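Local coordinates for copper homeostasis protein CutC (Streptococcus agalactiae, PDB 2BDQ) that probably binds copper ions and takes part in copper homeostasis in the cytoplasm, at residues Val25-Asn30 with Thr36-Gly41; Gly41-Ala46 with Val86-Asp91; Asp134-Ile139 with Val172-Asn177; Ile130-Gln135 with Ile165-Ala170. All blocks are in the same frame, centred on the assembly; numbering follows the deposited sequence.

Interaction 1: residues Val25-Asn30 with Thr36-Gly41; sequences VELCDN and TTPSYG
Where strand 24-28 of the barrel ends and its chain turns toward helix 40-52, a single antiparallel bridge pairs Asp29 with Thr36, a hydrogen-bonded pair. Both bonds are present: Asp29 N donates to Thr36 O at 2.9 Å, and Thr36 N returns to Asp29 O at 2.8 Å, each with an N-H...O angle of 157°. Cys28 packs against the same rung through CB, 3.0 Å from Thr36 O, while its side chain also touches Met60. The contact belongs to the beta-alpha-beta unit of strand 24-28, helix 40-52 and strand 56-60 in a TIM barrel, and it ties the last residues before helix 40-52 back to the end of the strand. Pro38 makes the apolar half. Its CD lies 3.7 Å from Cys28 CA, and its CG meets the CD2 branch of Leu27, also at 3.7 Å, the two side chains crossing at a slant. Leu27 CG stands opposite the backbone N (chi1 -154°), which brings that branch to the proline although the CB itself does not aim there. On the other flank, Asn30 CB rests 3.6 Å from Thr36 OG1. That hydroxyl is hydrogen-bonded to Asp29 OD2 of the second subunit, and Asn30 ND2 binds OD1 of the same aspartate.

Interaction 2: residues Gly41-Ala46 with Val86-Asp91; sequences GVIKEA and VELESD
Leu88 inserts its two methyl groups against helix 40-52, and the contact divides along them. The tight part is on the Ile43 side: Leu88 CD1 lies 3.5 Å from Ile43 CG2, and Ile43 CB is 3.8 Å from the same methyl. With CG2 opposite its backbone N, the isoleucine turns this branch to the leucine, and the two side chains cross at about a right angle. Ser90 OG completes the buried side, 3.9 Å from Ile43 CG2; its polar partners are Ala85 O and Asn47 OD1. The looser part is at Lys44, where Leu88 CD2 touches only the base of the chain, CB at 3.7 Å and CG at 4.0 Å. Beyond CG the lysine runs away from the leucine, and both residues are partly exposed. Leu88 is placed by the end of helix 72-87, which closes in a Schellman motif: Glu89, with positive phi (64°), is its C-prime residue, Glu89 N bonding to Val86 O and Ser90 N to Ala85 O. The residues just past helix 72-87 are thereby packed against the neighbouring outer helix 40-52. With no hydrogen bond or salt bridge between the two segments, the contact is held by dispersion and burial of methyl groups.

Interaction 3: residues Asp134-Ile139 with Val172-Asn177; sequences DQKKSI and VEYANN
Lys136 lays its aliphatic chain across the ring of Tyr174, joining helix 135-144 to the C-terminal end of helix 165-175, two of the outer helices of the TIM barrel. Followed outward, the lysine meets the ring atom by atom. CB sits over the centre of one face, 3.6 Å from the centroid and 12° off the ring normal, a CH-pi contact. CG, opposite the carbonyl carbon (chi1 -74°), passes to Tyr174 CG at 3.7 Å. CD goes on to Tyr174 CD2, again at 3.7 Å. The chain is extended beyond CG, and its end leads away from residues 172-177, so the methylenes rather than the ammonium carry the contact. The backbone of the same residue also takes part, since Lys136 O lies 3.0 Å from Tyr174 CE1. One turn further on, Ile139 CD1 approaches Tyr174 CD1 at 4.3 Å from an oblique direction, and Ile139 CG2 reaches Ala175 CA, likewise at 4.3 Å. The helix start is tied within its own segment: Asp134 O receives both Ser138 N and Ser138 OG, from opposite faces of its carbonyl plane. The phenol end of Tyr174 is fixed separately, its OH hydrogen-bonding to Asp140 OD1.

Interaction 4: residues Ile130-Gln135 with Ile165-Ala170; sequences IPKSDQ and IKHIKA
Lys132 and Gln135 close on the ring of His167 from the loop that precedes helix 135-144. The segment begins with Ile130, whose carbonyl oxygen accepts Gln135 NE2 at 2.9 Å; the amide nitrogen comes from above the carbonyl plane, 62° out of it. Pro131 follows, its O receiving Asp134 N at 2.7 Å and so turning the loop. At Lys132 the chain bends at chi2 (-51°), which carries CD to 3.6 Å from His167 CE1, an oblique approach with the side chains crossing at about a right angle. Its NZ reaches Asp128 O by a hydrogen bond and Gln135 OE1 by a weak one. In the TIM barrel this loop lies between strand 121-123 and helix 135-144, and the contact sets it beside the first half of helix 165-175. Ser133 turns away from that helix and donates from OG to Asp134 OD1 at 2.8 Å. Last comes Gln135: its OE1 lies 3.1 Å from His167 CE1, at the ring edge near the plane, and its CG is 4.0 Å from the same carbon. Amide and imidazole planes are 49° apart, so the carboxamide meets the ring edge at a slant and does not stack on it. His167 ND1 has a weak hydrogen bond to Gly154 O.

How the interactions relate
All four contacts belong to one TIM-barrel fold, mostly in the helices and loops around its eight parallel strands, in two groups on opposite sides of its centre. Interactions 1 and 2 have centres 10 Å apart, share Gly41 and use helix 40-52; Pro38 CG packs 3.5 Å from Ile43 CG1 between them, and both touch the second subunit. Interactions 3 and 4, centres 8 Å apart, share Asp134 and Gln135 and use helix 165-175; no other chain of the assembly touches their segments. Between groups the centres are 28 to 33 Å apart and the nearest atoms at least about 16 Å. Along the chain, interactions 1 and 2 close before the other pair opens, so the contacts of the subunit-facing side come from the first half of the chain.

Interaction 1: residues Val25-Asn30 with Thr36-Gly41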
loop_
_atom_site.group_PDB
_atom_site.type_symbol
_atom_site.label_atom_id
_atom_site.label_comp_id
_atom_site.label_asym_id
_atom_site.label_seq_id
_atom_site.Cartn_x
_atom_site.Cartn_y
_atom_site.Cartn_z
ATOM N N VAL A 25 15.946 -7.538 0.611
ATOM C CA VAL A 25 15.009 -6.531 1.063
ATOM C C VAL A 25 13.609 -7.114 1.036
ATOM O O VAL A 25 13.269 -7.895 0.144
ATOM C CB VAL A 25 15.106 -5.246 0.183
ATOM C CG1 VAL A 25 15.466 -5.624 -1.222
ATOM C CG2 VAL A 25 13.793 -4.483 0.198
ATOM N N GLU A 26 12.818 -6.776 2.049
ATOM C CA GLU A 26 11.444 -7.235 2.105
ATOM C C GLU A 26 10.665 -6.066 1.525
ATOM O O GLU A 26 10.613 -4.992 2.123
ATOM C CB GLU A 26 10.980 -7.499 3.540
ATOM C CG GLU A 26 9.549 -8.041 3.599
ATOM C CD GLU A 26 8.971 -8.090 5.003
ATOM O OE1 GLU A 26 8.882 -7.026 5.654
ATOM O OE2 GLU A 26 8.594 -9.196 5.456
ATOM N N LEU A 27 10.076 -6.276 0.355
ATOM C CA LEU A 27 9.327 -5.230 -0.322
ATOM C C LEU A 27 7.839 -5.230 0.045
ATOM O O LEU A 27 7.140 -6.221 -0.133
ATOM C CB LEU A 27 9.475 -5.390 -1.845
ATOM C CG LEU A 27 9.335 -4.183 -2.785
ATOM C CD1 LEU A 27 8.889 -4.637 -4.167
ATOM C CD2 LEU A 27 8.318 -3.216 -2.227
ATOM N N CYS A 28 7.364 -4.110 0.571
ATOM C CA CYS A 28 5.957 -3.975 0.902
ATOM C C CYS A 28 5.583 -2.504 0.945
ATOM O O CYS A 28 6.399 -1.635 0.628
ATOM C CB CYS A 28 5.620 -4.670 2.233
ATOM S SG CYS A 28 6.835 -4.551 3.569
ATOM N N ASP A 29 4.335 -2.220 1.286
ATOM C CA ASP A 29 3.896 -0.844 1.390
ATOM C C ASP A 29 3.165 -0.770 2.723
ATOM O O ASP A 29 3.113 -1.760 3.459
ATOM C CB ASP A 29 2.964 -0.497 0.219
ATOM C CG ASP A 29 2.551 0.966 0.207
ATOM O OD1 ASP A 29 3.322 1.823 0.681
ATOM O OD2 ASP A 29 1.456 1.274 -0.292
ATOM N N ASN A 30 2.642 0.405 3.055
ATOM C CA ASN A 30 1.877 0.580 4.277
ATOM C C ASN A 30 2.550 -0.032 5.514
ATOM O O ASN A 30 1.959 -0.888 6.174
ATOM C CB ASN A 30 0.503 -0.073 4.082
ATOM C CG ASN A 30 -0.558 0.481 5.013
ATOM O OD1 ASN A 30 -0.252 1.053 6.057
ATOM N ND2 ASN A 30 -1.819 0.296 4.640
ATOM N N THR A 36 1.925 -4.266 3.664
ATOM C CA THR A 36 0.985 -4.943 2.783
ATOM C C THR A 36 1.641 -5.133 1.423
ATOM O O THR A 36 2.777 -4.711 1.195
ATOM C CB THR A 36 -0.316 -4.136 2.570
ATOM O OG1 THR A 36 -0.010 -2.880 1.955
ATOM C CG2 THR A 36 -1.031 -3.899 3.890
ATOM N N THR A 37 0.919 -5.775 0.520
ATOM C CA THR A 37 1.428 -6.009 -0.812
ATOM C C THR A 37 1.526 -4.676 -1.535
ATOM O O THR A 37 0.551 -3.926 -1.591
ATOM C CB THR A 37 0.487 -6.914 -1.603
ATOM O OG1 THR A 37 0.293 -8.140 -0.885
ATOM C CG2 THR A 37 1.071 -7.210 -2.978
ATOM N N PRO A 38 2.712 -4.357 -2.081
ATOM C CA PRO A 38 2.943 -3.104 -2.810
ATOM C C PRO A 38 2.273 -3.138 -4.188
ATOM O O PRO A 38 1.844 -4.196 -4.650
ATOM C CB PRO A 38 4.470 -3.031 -2.899
ATOM C CG PRO A 38 4.866 -4.477 -2.967
ATOM C CD PRO A 38 3.962 -5.130 -1.947
ATOM N N SER A 39 2.180 -1.983 -4.841
ATOM C CA SER A 39 1.553 -1.907 -6.154
ATOM C C SER A 39 2.351 -2.703 -7.191
ATOM O O SER A 39 3.520 -3.046 -6.970
ATOM C CB SER A 39 1.438 -0.450 -6.605
ATOM O OG SER A 39 2.706 0.067 -7.000
ATOM N N TYR A 40 1.715 -3.000 -8.322
ATOM C CA TYR A 40 2.371 -3.752 -9.388
ATOM C C TYR A 40 3.602 -2.998 -9.882
ATOM O O TYR A 40 4.664 -3.579 -10.067
ATOM C CB TYR A 40 1.402 -3.965 -10.553
ATOM C CG TYR A 40 1.930 -4.845 -11.670
ATOM C CD1 TYR A 40 1.670 -6.212 -11.690
ATOM C CD2 TYR A 40 2.639 -4.296 -12.735
ATOM C CE1 TYR A 40 2.096 -7.018 -12.757
ATOM C CE2 TYR A 40 3.069 -5.079 -13.803
ATOM C CZ TYR A 40 2.791 -6.436 -13.811
ATOM O OH TYR A 40 3.185 -7.205 -14.872
ATOM N N GLY A 41 3.449 -1.697 -10.096
ATOM C CA GLY A 41 4.562 -0.896 -10.567
ATOM C C GLY A 41 5.756 -0.936 -9.629
ATOM O O GLY A 41 6.900 -1.013 -10.078
#

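Interaction 2: residues Gly41-Ala46 with Val86-Asp91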
loop_
_atom_site.group_PDB
_atom_site.type_symbol
_atom_site.label_atom_id
_atom_site.label_comp_id
_atom_site.label_asym_id
_atom_site.label_seq_id
_atom_site.Cartn_x
_atom_site.Cartn_y
_atom_site.Cartn_z
ATOM N N GLY A 41 3.449 -1.697 -10.096
ATOM C CA GLY A 41 4.562 -0.896 -10.567
ATOM C C GLY A 41 5.756 -0.936 -9.629
ATOM O O GLY A 41 6.900 -1.013 -10.078
ATOM N N VAL A 42 5.498 -0.871 -8.326
ATOM C CA VAL A 42 6.570 -0.909 -7.344
ATOM C C VAL A 42 7.303 -2.250 -7.383
ATOM O O VAL A 42 8.527 -2.288 -7.320
ATOM C CB VAL A 42 6.024 -0.654 -5.914
ATOM C CG1 VAL A 42 7.043 -1.105 -4.870
ATOM C CG2 VAL A 42 5.739 0.825 -5.727
ATOM N N ILE A 43 6.559 -3.346 -7.490
ATOM C CA ILE A 43 7.174 -4.676 -7.529
ATOM C C ILE A 43 8.071 -4.842 -8.765
ATOM O O ILE A 43 9.223 -5.279 -8.664
ATOM C CB ILE A 43 6.089 -5.791 -7.524
ATOM C CG1 ILE A 43 5.308 -5.750 -6.203
ATOM C CG2 ILE A 43 6.738 -7.165 -7.681
ATOM C CD1 ILE A 43 4.125 -6.716 -6.155
ATOM N N LYS A 44 7.544 -4.483 -9.928
ATOM C CA LYS A 44 8.295 -4.604 -11.173
ATOM C C LYS A 44 9.575 -3.772 -11.170
ATOM O O LYS A 44 10.660 -4.281 -11.470
ATOM C CB LYS A 44 7.417 -4.182 -12.349
ATOM C CG LYS A 44 8.125 -4.081 -13.697
ATOM C CD LYS A 44 7.128 -3.620 -14.761
ATOM C CE LYS A 44 7.786 -3.339 -16.103
ATOM N NZ LYS A 44 8.439 -4.552 -16.659
ATOM N N GLU A 45 9.451 -2.495 -10.832
ATOM C CA GLU A 45 10.610 -1.615 -10.817
ATOM C C GLU A 45 11.590 -1.898 -9.687
ATOM O O GLU A 45 12.800 -1.818 -9.881
ATOM C CB GLU A 45 10.152 -0.157 -10.767
ATOM C CG GLU A 45 9.317 0.260 -11.980
ATOM C CD GLU A 45 10.007 -0.062 -13.300
ATOM O OE1 GLU A 45 11.209 0.264 -13.443
ATOM O OE2 GLU A 45 9.349 -0.631 -14.200
ATOM N N ALA A 46 11.073 -2.216 -8.506
ATOM C CA ALA A 46 11.940 -2.508 -7.378
ATOM C C ALA A 46 12.780 -3.750 -7.681
ATOM O O ALA A 46 13.991 -3.744 -7.473
ATOM C CB ALA A 46 11.117 -2.721 -6.117
ATOM N N VAL A 86 5.379 -13.491 -8.929
ATOM C CA VAL A 86 6.245 -14.455 -9.592
ATOM C C VAL A 86 6.546 -14.063 -11.038
ATOM O O VAL A 86 7.684 -14.173 -11.486
ATOM C CB VAL A 86 5.641 -15.882 -9.554
ATOM C CG1 VAL A 86 4.214 -15.856 -10.036
ATOM C CG2 VAL A 86 6.462 -16.825 -10.420
ATOM N N GLU A 87 5.547 -13.587 -11.773
ATOM C CA GLU A 87 5.792 -13.209 -13.162
ATOM C C GLU A 87 6.743 -12.013 -13.231
ATOM O O GLU A 87 7.366 -11.781 -14.255
ATOM C CB GLU A 87 4.482 -12.885 -13.898
ATOM C CG GLU A 87 3.899 -11.516 -13.588
ATOM C CD GLU A 87 2.682 -11.173 -14.443
ATOM O OE1 GLU A 87 2.260 -9.997 -14.431
ATOM O OE2 GLU A 87 2.142 -12.075 -15.121
ATOM N N LEU A 88 6.849 -11.266 -12.136
ATOM C CA LEU A 88 7.736 -10.109 -12.068
ATOM C C LEU A 88 9.120 -10.482 -11.528
ATOM O O LEU A 88 9.911 -9.612 -11.157
ATOM C CB LEU A 88 7.107 -9.011 -11.202
ATOM C CG LEU A 88 5.895 -8.325 -11.850
ATOM C CD1 LEU A 88 5.253 -7.336 -10.891
ATOM C CD2 LEU A 88 6.349 -7.612 -13.122
ATOM N N GLU A 89 9.381 -11.788 -11.470
ATOM C CA GLU A 89 10.658 -12.339 -11.031
ATOM C C GLU A 89 11.061 -12.085 -9.581
ATOM O O GLU A 89 12.245 -11.907 -9.287
ATOM C CB GLU A 89 11.775 -11.848 -11.959
ATOM C CG GLU A 89 11.585 -12.225 -13.426
ATOM C CD GLU A 89 12.631 -11.595 -14.334
ATOM O OE1 GLU A 89 13.832 -11.916 -14.179
ATOM O OE2 GLU A 89 12.255 -10.771 -15.200
ATOM N N SER A 90 10.088 -12.070 -8.673
ATOM C CA SER A 90 10.405 -11.870 -7.266
ATOM C C SER A 90 11.177 -13.101 -6.784
ATOM O O SER A 90 10.971 -14.213 -7.280
ATOM C CB SER A 90 9.126 -11.692 -6.450
ATOM O OG SER A 90 8.410 -10.545 -6.881
ATOM N N ASP A 91 12.066 -12.898 -5.820
ATOM C CA ASP A 91 12.886 -13.981 -5.293
ATOM C C ASP A 91 12.229 -14.764 -4.170
ATOM O O ASP A 91 12.549 -15.936 -3.958
ATOM C CB ASP A 91 14.216 -13.418 -4.815
ATOM C CG ASP A 91 15.009 -12.799 -5.941
ATOM O OD1 ASP A 91 15.493 -13.561 -6.809
ATOM O OD2 ASP A 91 15.128 -11.555 -5.972
#

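Interaction 3: residues Asp134-Ile139 with Val172-Asn177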
loop_
_atom_site.group_PDB
_atom_site.type_symbol
_atom_site.label_atom_id
_atom_site.label_comp_id
_atom_site.label_asym_id
_atom_site.label_seq_id
_atom_site.Cartn_x
_atom_site.Cartn_y
_atom_site.Cartn_z
ATOM N N ASP A 134 2.086 -24.317 21.010
ATOM C CA ASP A 134 1.884 -24.887 19.673
ATOM C C ASP A 134 2.895 -24.342 18.665
ATOM O O ASP A 134 2.791 -24.586 17.465
ATOM C CB ASP A 134 0.474 -24.573 19.162
ATOM C CG ASP A 134 -0.609 -24.997 20.131
ATOM O OD1 ASP A 134 -0.710 -24.386 21.215
ATOM O OD2 ASP A 134 -1.363 -25.946 19.812
ATOM N N GLN A 135 3.874 -23.606 19.173
ATOM C CA GLN A 135 4.917 -22.992 18.362
ATOM C C GLN A 135 5.752 -24.018 17.592
ATOM O O GLN A 135 5.918 -23.919 16.373
ATOM C CB GLN A 135 5.848 -22.200 19.275
ATOM C CG GLN A 135 6.413 -20.944 18.684
ATOM C CD GLN A 135 5.544 -19.746 18.974
ATOM O OE1 GLN A 135 6.025 -18.724 19.453
ATOM N NE2 GLN A 135 4.254 -19.864 18.685
ATOM N N LYS A 136 6.293 -24.989 18.320
ATOM C CA LYS A 136 7.139 -26.012 17.723
ATOM C C LYS A 136 6.442 -26.857 16.662
ATOM O O LYS A 136 7.048 -27.205 15.647
ATOM C CB LYS A 136 7.735 -26.895 18.823
ATOM C CG LYS A 136 8.843 -26.197 19.592
ATOM C CD LYS A 136 9.293 -26.980 20.810
ATOM C CE LYS A 136 10.408 -26.242 21.531
ATOM N NZ LYS A 136 10.680 -26.835 22.867
ATOM N N LYS A 137 5.175 -27.183 16.888
ATOM C CA LYS A 137 4.414 -27.969 15.924
ATOM C C LYS A 137 4.240 -27.148 14.652
ATOM O O LYS A 137 4.340 -27.669 13.537
ATOM C CB LYS A 137 3.038 -28.320 16.490
ATOM C CG LYS A 137 3.087 -29.243 17.699
ATOM C CD LYS A 137 2.184 -28.737 18.824
ATOM C CE LYS A 137 3.000 -28.488 20.083
ATOM N NZ LYS A 137 4.190 -27.620 19.802
ATOM N N SER A 138 3.974 -25.857 14.832
ATOM C CA SER A 138 3.794 -24.952 13.707
ATOM C C SER A 138 5.016 -24.995 12.790
ATOM O O SER A 138 4.883 -24.941 11.575
ATOM C CB SER A 138 3.552 -23.530 14.219
ATOM O OG SER A 138 2.391 -23.487 15.037
ATOM N N ILE A 139 6.202 -25.111 13.382
ATOM C CA ILE A 139 7.435 -25.180 12.615
ATOM C C ILE A 139 7.405 -26.427 11.735
ATOM O O ILE A 139 7.684 -26.360 10.534
ATOM C CB ILE A 139 8.671 -25.206 13.554
ATOM C CG1 ILE A 139 8.871 -23.813 14.167
ATOM C CG2 ILE A 139 9.910 -25.652 12.787
ATOM C CD1 ILE A 139 10.022 -23.721 15.178
ATOM N N VAL A 172 15.125 -22.307 17.262
ATOM C CA VAL A 172 16.214 -22.571 16.333
ATOM C C VAL A 172 16.705 -24.006 16.490
ATOM O O VAL A 172 16.938 -24.702 15.506
ATOM C CB VAL A 172 17.399 -21.639 16.582
ATOM C CG1 VAL A 172 18.573 -22.068 15.716
ATOM C CG2 VAL A 172 17.006 -20.212 16.286
ATOM N N GLU A 173 16.861 -24.438 17.735
ATOM C CA GLU A 173 17.323 -25.790 18.018
ATOM C C GLU A 173 16.302 -26.807 17.518
ATOM O O GLU A 173 16.663 -27.837 16.937
ATOM C CB GLU A 173 17.546 -25.973 19.525
ATOM C CG GLU A 173 18.622 -25.049 20.107
ATOM C CD GLU A 173 18.762 -25.155 21.629
ATOM O OE1 GLU A 173 17.784 -24.855 22.354
ATOM O OE2 GLU A 173 19.858 -25.531 22.104
ATOM N N TYR A 174 15.024 -26.506 17.733
ATOM C CA TYR A 174 13.962 -27.397 17.299
ATOM C C TYR A 174 13.859 -27.418 15.781
ATOM O O TYR A 174 13.560 -28.456 15.203
ATOM C CB TYR A 174 12.632 -26.973 17.918
ATOM C CG TYR A 174 11.496 -27.929 17.641
ATOM C CD1 TYR A 174 10.666 -27.757 16.533
ATOM C CD2 TYR A 174 11.263 -29.021 18.477
ATOM C CE1 TYR A 174 9.630 -28.647 16.265
ATOM C CE2 TYR A 174 10.235 -29.914 18.220
ATOM C CZ TYR A 174 9.418 -29.723 17.112
ATOM O OH TYR A 174 8.378 -30.595 16.868
ATOM N N ALA A 175 14.100 -26.275 15.140
ATOM C CA ALA A 175 14.045 -26.188 13.678
ATOM C C ALA A 175 15.099 -27.119 13.090
ATOM O O ALA A 175 14.918 -27.680 12.014
ATOM C CB ALA A 175 14.297 -24.749 13.222
ATOM N N ASN A 176 16.211 -27.261 13.803
ATOM C CA ASN A 176 17.295 -28.152 13.392
ATOM C C ASN A 176 17.641 -28.067 11.904
ATOM O O ASN A 176 17.673 -29.079 11.204
ATOM C CB ASN A 176 16.914 -29.586 13.770
ATOM C CG ASN A 176 18.052 -30.568 13.599
ATOM O OD1 ASN A 176 19.208 -30.267 13.910
ATOM N ND2 ASN A 176 17.724 -31.765 13.123
ATOM N N ASN A 177 17.882 -26.848 11.434
ATOM C CA ASN A 177 18.254 -26.587 10.047
ATOM C C ASN A 177 17.266 -27.029 8.981
ATOM O O ASN A 177 17.605 -27.038 7.797
ATOM C CB ASN A 177 19.622 -27.204 9.760
ATOM C CG ASN A 177 20.716 -26.585 10.601
ATOM O OD1 ASN A 177 20.968 -25.379 10.519
ATOM N ND2 ASN A 177 21.370 -27.400 11.421
#

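Interaction 4: residues Ile130-Gln135 with Ile165-Ala170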
loop_
_atom_site.group_PDB
_atom_site.type_symbol
_atom_site.label_atom_id
_atom_site.label_comp_id
_atom_site.label_asym_id
_atom_site.label_seq_id
_atom_site.Cartn_x
_atom_site.Cartn_y
_atom_site.Cartn_z
ATOM N N ILE A 130 0.852 -17.303 17.438
ATOM C CA ILE A 130 0.622 -18.705 17.760
ATOM C C ILE A 130 0.951 -18.961 19.241
ATOM O O ILE A 130 1.976 -18.501 19.751
ATOM C CB ILE A 130 1.501 -19.603 16.861
ATOM C CG1 ILE A 130 1.147 -19.344 15.393
ATOM C CG2 ILE A 130 1.307 -21.078 17.213
ATOM C CD1 ILE A 130 1.930 -20.180 14.412
ATOM N N PRO A 131 0.067 -19.669 19.961
ATOM C CA PRO A 131 0.365 -19.930 21.375
ATOM C C PRO A 131 1.717 -20.631 21.498
ATOM O O PRO A 131 1.978 -21.607 20.797
ATOM C CB PRO A 131 -0.817 -20.793 21.833
ATOM C CG PRO A 131 -1.346 -21.390 20.562
ATOM C CD PRO A 131 -1.223 -20.257 19.575
ATOM N N LYS A 132 2.566 -20.106 22.380
ATOM C CA LYS A 132 3.916 -20.624 22.592
ATOM C C LYS A 132 4.010 -22.141 22.722
ATOM O O LYS A 132 5.055 -22.724 22.433
ATOM C CB LYS A 132 4.564 -19.956 23.822
ATOM C CG LYS A 132 4.559 -18.416 23.786
ATOM C CD LYS A 132 5.132 -17.853 22.471
ATOM C CE LYS A 132 4.839 -16.349 22.292
ATOM N NZ LYS A 132 5.301 -15.794 20.968
ATOM N N SER A 133 2.929 -22.785 23.148
ATOM C CA SER A 133 2.948 -24.233 23.293
ATOM C C SER A 133 2.818 -24.930 21.943
ATOM O O SER A 133 3.386 -26.002 21.749
ATOM C CB SER A 133 1.826 -24.698 24.229
ATOM O OG SER A 133 0.547 -24.423 23.684
ATOM N N ASP A 134 2.086 -24.317 21.010
ATOM C CA ASP A 134 1.884 -24.887 19.673
ATOM C C ASP A 134 2.895 -24.342 18.665
ATOM O O ASP A 134 2.791 -24.586 17.465
ATOM C CB ASP A 134 0.474 -24.573 19.162
ATOM C CG ASP A 134 -0.609 -24.997 20.131
ATOM O OD1 ASP A 134 -0.710 -24.386 21.215
ATOM O OD2 ASP A 134 -1.363 -25.946 19.812
ATOM N N GLN A 135 3.874 -23.606 19.173
ATOM C CA GLN A 135 4.917 -22.992 18.362
ATOM C C GLN A 135 5.752 -24.018 17.592
ATOM O O GLN A 135 5.918 -23.919 16.373
ATOM C CB GLN A 135 5.848 -22.200 19.275
ATOM C CG GLN A 135 6.413 -20.944 18.684
ATOM C CD GLN A 135 5.544 -19.746 18.974
ATOM O OE1 GLN A 135 6.025 -18.724 19.453
ATOM N NE2 GLN A 135 4.254 -19.864 18.685
ATOM N N ILE A 165 15.463 -14.208 23.994
ATOM C CA ILE A 165 16.600 -15.046 23.649
ATOM C C ILE A 165 16.364 -16.533 23.906
ATOM O O ILE A 165 16.550 -17.358 23.011
ATOM C CB ILE A 165 17.860 -14.583 24.415
ATOM C CG1 ILE A 165 18.261 -13.189 23.930
ATOM C CG2 ILE A 165 18.999 -15.580 24.221
ATOM C CD1 ILE A 165 19.440 -12.594 24.668
ATOM N N LYS A 166 15.957 -16.880 25.122
ATOM C CA LYS A 166 15.724 -18.282 25.448
ATOM C C LYS A 166 14.734 -18.959 24.508
ATOM O O LYS A 166 15.018 -20.022 23.967
ATOM C CB LYS A 166 15.254 -18.419 26.904
ATOM C CG LYS A 166 16.401 -18.522 27.916
ATOM C CD LYS A 166 17.354 -17.328 27.837
ATOM C CE LYS A 166 18.793 -17.745 28.130
ATOM N NZ LYS A 166 19.331 -18.669 27.074
ATOM N N HIS A 167 13.582 -18.335 24.299
ATOM C CA HIS A 167 12.563 -18.910 23.430
ATOM C C HIS A 167 13.020 -19.020 21.978
ATOM O O HIS A 167 12.827 -20.053 21.338
ATOM C CB HIS A 167 11.275 -18.080 23.500
ATOM C CG HIS A 167 10.123 -18.700 22.778
ATOM N ND1 HIS A 167 9.385 -18.019 21.831
ATOM C CD2 HIS A 167 9.592 -19.942 22.846
ATOM C CE1 HIS A 167 8.451 -18.817 21.349
ATOM N NE2 HIS A 167 8.554 -19.993 21.948
ATOM N N ILE A 168 13.619 -17.956 21.460
ATOM C CA ILE A 168 14.083 -17.954 20.080
ATOM C C ILE A 168 15.140 -19.033 19.868
ATOM O O ILE A 168 15.159 -19.690 18.828
ATOM C CB ILE A 168 14.634 -16.565 19.688
ATOM C CG1 ILE A 168 13.487 -15.551 19.704
ATOM C CG2 ILE A 168 15.263 -16.611 18.302
ATOM C CD1 ILE A 168 13.893 -14.122 19.361
ATOM N N LYS A 169 15.997 -19.244 20.863
ATOM C CA LYS A 169 17.025 -20.261 20.721
ATOM C C LYS A 169 16.415 -21.651 20.701
ATOM O O LYS A 169 16.874 -22.538 19.971
ATOM C CB LYS A 169 18.070 -20.170 21.837
ATOM C CG LYS A 169 19.237 -21.118 21.568
ATOM C CD LYS A 169 20.520 -20.729 22.289
ATOM C CE LYS A 169 20.499 -21.159 23.738
ATOM N NZ LYS A 169 21.852 -21.084 24.349
ATOM N N ALA A 170 15.375 -21.842 21.503
ATOM C CA ALA A 170 14.695 -23.134 21.561
ATOM C C ALA A 170 14.061 -23.452 20.201
ATOM O O ALA A 170 14.039 -24.613 19.775
ATOM C CB ALA A 170 13.623 -23.115 22.648
#